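Local coordinates for protein pyruvate synthase subunit porC (Thermotoga maritima MSB8, PDB 2RAA) that serves as the gamma chain of pyruvate synthase, which converts pyruvate and CoA to acetyl-CoA and CO2 while reducing ferredoxin, at residues R122-I131 with G196-E204. Numbering follows the deposited sequence.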
loop_
_atom_site.group_PDB
_atom_site.type_symbol
_atom_site.label_atom_id
_atom_site.label_comp_id
_atom_site.label_asym_id
_atom_site.label_seq_id
_atom_site.Cartn_x
_atom_site.Cartn_y
_atom_site.Cartn_z
ATOM N N ARG A 122 -2.557 -10.482 13.883
ATOM C CA ARG A 122 -2.808 -11.914 13.772
ATOM C C ARG A 122 -4.138 -12.297 14.400
ATOM O O ARG A 122 -4.852 -13.137 13.871
ATOM C CB ARG A 122 -1.694 -12.670 14.475
ATOM C CG ARG A 122 -1.134 -13.819 13.679
ATOM C CD ARG A 122 0.368 -13.924 13.904
ATOM N NE ARG A 122 1.073 -14.272 12.671
ATOM C CZ ARG A 122 2.372 -14.073 12.468
ATOM N NH1 ARG A 122 3.134 -13.516 13.417
ATOM N NH2 ARG A 122 2.906 -14.428 11.304
ATOM N N LYS A 123 -4.454 -11.677 15.535
ATOM C CA LYS A 123 -5.697 -11.946 16.263
ATOM C C LYS A 123 -6.881 -11.474 15.456
ATOM O O LYS A 123 -7.859 -12.203 15.308
ATOM C CB LYS A 123 -5.707 -11.239 17.633
ATOM C CG LYS A 123 -6.941 -11.530 18.510
ATOM N N LYS A 124 -6.784 -10.252 14.941
ATOM C CA LYS A 124 -7.877 -9.638 14.180
ATOM C C LYS A 124 -8.189 -10.336 12.849
ATOM O O LYS A 124 -9.343 -10.361 12.413
ATOM C CB LYS A 124 -7.576 -8.145 13.941
ATOM C CG LYS A 124 -8.028 -7.231 15.070
ATOM C CD LYS A 124 -9.501 -6.879 14.900
ATOM C CE LYS A 124 -10.090 -6.137 16.104
ATOM N NZ LYS A 124 -10.351 -7.038 17.271
ATOM N N THR A 125 -7.169 -10.910 12.219
ATOM C CA THR A 125 -7.320 -11.496 10.886
ATOM C C THR A 125 -7.280 -13.021 10.845
ATOM O O THR A 125 -8.000 -13.650 10.056
ATOM C CB THR A 125 -6.197 -11.009 9.948
ATOM O OG1 THR A 125 -4.927 -11.411 10.481
ATOM C CG2 THR A 125 -6.252 -9.480 9.762
ATOM N N GLY A 126 -6.421 -13.606 11.671
ATOM C CA GLY A 126 -6.192 -15.052 11.656
ATOM C C GLY A 126 -5.176 -15.424 10.580
ATOM O O GLY A 126 -5.112 -16.577 10.120
ATOM N N PHE A 127 -4.376 -14.444 10.179
ATOM C CA PHE A 127 -3.357 -14.658 9.190
ATOM C C PHE A 127 -2.021 -15.098 9.809
ATOM O O PHE A 127 -1.345 -14.342 10.529
ATOM C CB PHE A 127 -3.152 -13.391 8.351
ATOM C CG PHE A 127 -2.227 -13.600 7.197
ATOM C CD1 PHE A 127 -2.597 -14.438 6.153
ATOM C CD2 PHE A 127 -0.977 -13.004 7.166
ATOM C CE1 PHE A 127 -1.739 -14.672 5.094
ATOM C CE2 PHE A 127 -0.106 -13.227 6.111
ATOM C CZ PHE A 127 -0.483 -14.059 5.071
ATOM N N ASN A 128 -1.666 -16.349 9.545
ATOM C CA ASN A 128 -0.323 -16.850 9.816
ATOM C C ASN A 128 0.318 -16.571 8.477
ATOM O O ASN A 128 -0.336 -16.746 7.452
ATOM C CB ASN A 128 -0.363 -18.327 10.129
ATOM C CG ASN A 128 -1.367 -18.650 11.217
ATOM O OD1 ASN A 128 -2.417 -19.238 10.942
ATOM N ND2 ASN A 128 -1.077 -18.223 12.452
ATOM N N GLY A 129 1.561 -16.110 8.456
ATOM C CA GLY A 129 2.176 -15.617 7.207
ATOM C C GLY A 129 2.840 -14.302 7.531
ATOM O O GLY A 129 2.583 -13.740 8.583
ATOM N N LYS A 130 3.694 -13.805 6.646
ATOM C CA LYS A 130 4.426 -12.587 6.951
ATOM C C LYS A 130 3.444 -11.435 7.128
ATOM O O LYS A 130 2.589 -11.208 6.291
ATOM C CB LYS A 130 5.476 -12.260 5.871
ATOM C CG LYS A 130 6.483 -11.194 6.327
ATOM C CD LYS A 130 7.287 -10.592 5.170
ATOM C CE LYS A 130 8.420 -11.497 4.719
ATOM N NZ LYS A 130 9.139 -10.870 3.559
ATOM N N ILE A 131 3.558 -10.741 8.249
ATOM C CA ILE A 131 2.774 -9.545 8.539
ATOM C C ILE A 131 3.756 -8.398 8.705
ATOM O O ILE A 131 4.656 -8.484 9.516
ATOM C CB ILE A 131 1.960 -9.671 9.849
ATOM C CG1 ILE A 131 0.851 -10.726 9.691
ATOM C CG2 ILE A 131 1.413 -8.295 10.261
ATOM C CD1 ILE A 131 0.145 -11.147 10.985
ATOM N N GLY A 196 8.466 5.458 4.869
ATOM C CA GLY A 196 7.673 4.210 4.940
ATOM C C GLY A 196 8.554 3.037 4.452
ATOM O O GLY A 196 8.479 1.914 4.958
ATOM N N TYR A 197 9.380 3.298 3.458
ATOM C CA TYR A 197 10.305 2.275 2.922
ATOM C C TYR A 197 11.241 1.816 4.022
ATOM O O TYR A 197 11.293 0.632 4.321
ATOM C CB TYR A 197 11.104 2.834 1.759
ATOM C CG TYR A 197 12.120 1.890 1.150
ATOM C CD1 TYR A 197 13.393 1.804 1.669
ATOM C CD2 TYR A 197 11.814 1.126 0.038
ATOM C CE1 TYR A 197 14.356 0.974 1.114
ATOM C CE2 TYR A 197 12.763 0.278 -0.534
ATOM C CZ TYR A 197 14.044 0.202 0.021
ATOM O OH TYR A 197 15.038 -0.633 -0.514
ATOM N N GLU A 198 11.905 2.774 4.673
ATOM C CA GLU A 198 12.851 2.509 5.771
ATOM C C GLU A 198 12.277 1.895 7.030
ATOM O O GLU A 198 12.882 1.002 7.611
ATOM C CB GLU A 198 13.516 3.817 6.175
ATOM C CG GLU A 198 14.520 4.305 5.154
ATOM C CD GLU A 198 14.819 5.785 5.237
ATOM O OE1 GLU A 198 14.412 6.484 6.221
ATOM O OE2 GLU A 198 15.476 6.239 4.272
ATOM N N GLU A 199 11.108 2.377 7.457
ATOM C CA GLU A 199 10.583 2.036 8.763
ATOM C C GLU A 199 9.649 0.846 8.886
ATOM O O GLU A 199 9.355 0.424 9.983
ATOM C CB GLU A 199 9.979 3.293 9.376
ATOM C CG GLU A 199 11.077 4.118 10.063
ATOM C CD GLU A 199 10.967 5.611 9.859
ATOM O OE1 GLU A 199 9.916 6.199 10.243
ATOM O OE2 GLU A 199 11.961 6.192 9.340
ATOM N N VAL A 200 9.190 0.278 7.786
ATOM C CA VAL A 200 8.284 -0.859 7.885
ATOM C C VAL A 200 9.001 -2.009 8.620
ATOM O O VAL A 200 10.184 -2.222 8.382
ATOM C CB VAL A 200 7.829 -1.323 6.491
ATOM C CG1 VAL A 200 9.055 -1.677 5.591
ATOM C CG2 VAL A 200 6.830 -2.493 6.609
ATOM N N LYS A 201 8.309 -2.735 9.509
ATOM C CA LYS A 201 8.916 -3.879 10.204
ATOM C C LYS A 201 8.134 -5.145 9.932
ATOM O O LYS A 201 6.912 -5.125 9.883
ATOM C CB LYS A 201 8.984 -3.665 11.723
ATOM C CG LYS A 201 9.707 -2.405 12.190
ATOM C CD LYS A 201 11.192 -2.385 11.834
ATOM C CE LYS A 201 11.847 -1.072 12.328
ATOM N NZ LYS A 201 13.276 -0.945 11.894
ATOM N N CYS A 202 8.856 -6.259 9.805
ATOM C CA CYS A 202 8.257 -7.534 9.460
ATOM C C CYS A 202 8.374 -8.687 10.472
ATOM O O CYS A 202 9.371 -8.853 11.167
ATOM C CB CYS A 202 8.831 -7.994 8.122
ATOM S SG CYS A 202 8.221 -7.012 6.787
ATOM N N SER A 203 7.314 -9.487 10.456
ATOM C CA SER A 203 7.104 -10.707 11.209
ATOM C C SER A 203 8.186 -11.761 10.964
ATOM O O SER A 203 8.635 -12.444 11.895
ATOM C CB SER A 203 5.768 -11.260 10.718
ATOM O OG SER A 203 5.243 -12.274 11.511
ATOM N N GLU A 204 8.581 -11.900 9.700
ATOM C CA GLU A 204 9.603 -12.863 9.281
ATOM C C GLU A 204 10.559 -12.163 8.316
ATOM O O GLU A 204 10.200 -11.134 7.713
ATOM C CB GLU A 204 8.931 -14.047 8.581
ATOM C CG GLU A 204 7.664 -14.516 9.310
ATOM C CD GLU A 204 6.818 -15.483 8.506
ATOM O OE1 GLU A 204 7.234 -15.884 7.388
ATOM O OE2 GLU A 204 5.723 -15.836 9.011
#
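Ser203 packs closely against Ile131 where the C-terminal tail meets strand 130-134. Ser203 N donates to Ile131 O at 3.0 Å, and Ser203 CB lies 3.4 Å from Ile131 N. With OG anti to the backbone N (chi1 -167°), the hydroxyl is turned to the guanidinium of Arg122. Arg122 NH1 and NH2 both donate to Ser203 OG, at 3.1 and 3.2 Å, in weak, bent bonds. The guanidinium is further held from its own segment. Arg122 NE donates to a lone pair of Phe127 O at 3.2 Å, and Ile131 CD1 sits over one face, toward its rim. The outer side is looser. Glu204 OE2 comes to the guanidinium edge, but its salt bridge to Arg122 NH2 is long, at 3.9 Å. Lys130 runs along the tail, Lys130 CE 3.5 Å from Glu204 O and its CD against Cys202 SG. A leucine in place of Arg122 would probably leave Ser203 OG without these donors and remove the long salt bridge to Glu204. Strand 201-202 pairs antiparallel with 130-134, outermost in this chain's sheet, and the Cys132-Cys202 disulfide ties the two together. Phe118 of helix 118-125 packs on Ile131 and Ser203, while Val160 of helix 150-161 touches Cys202.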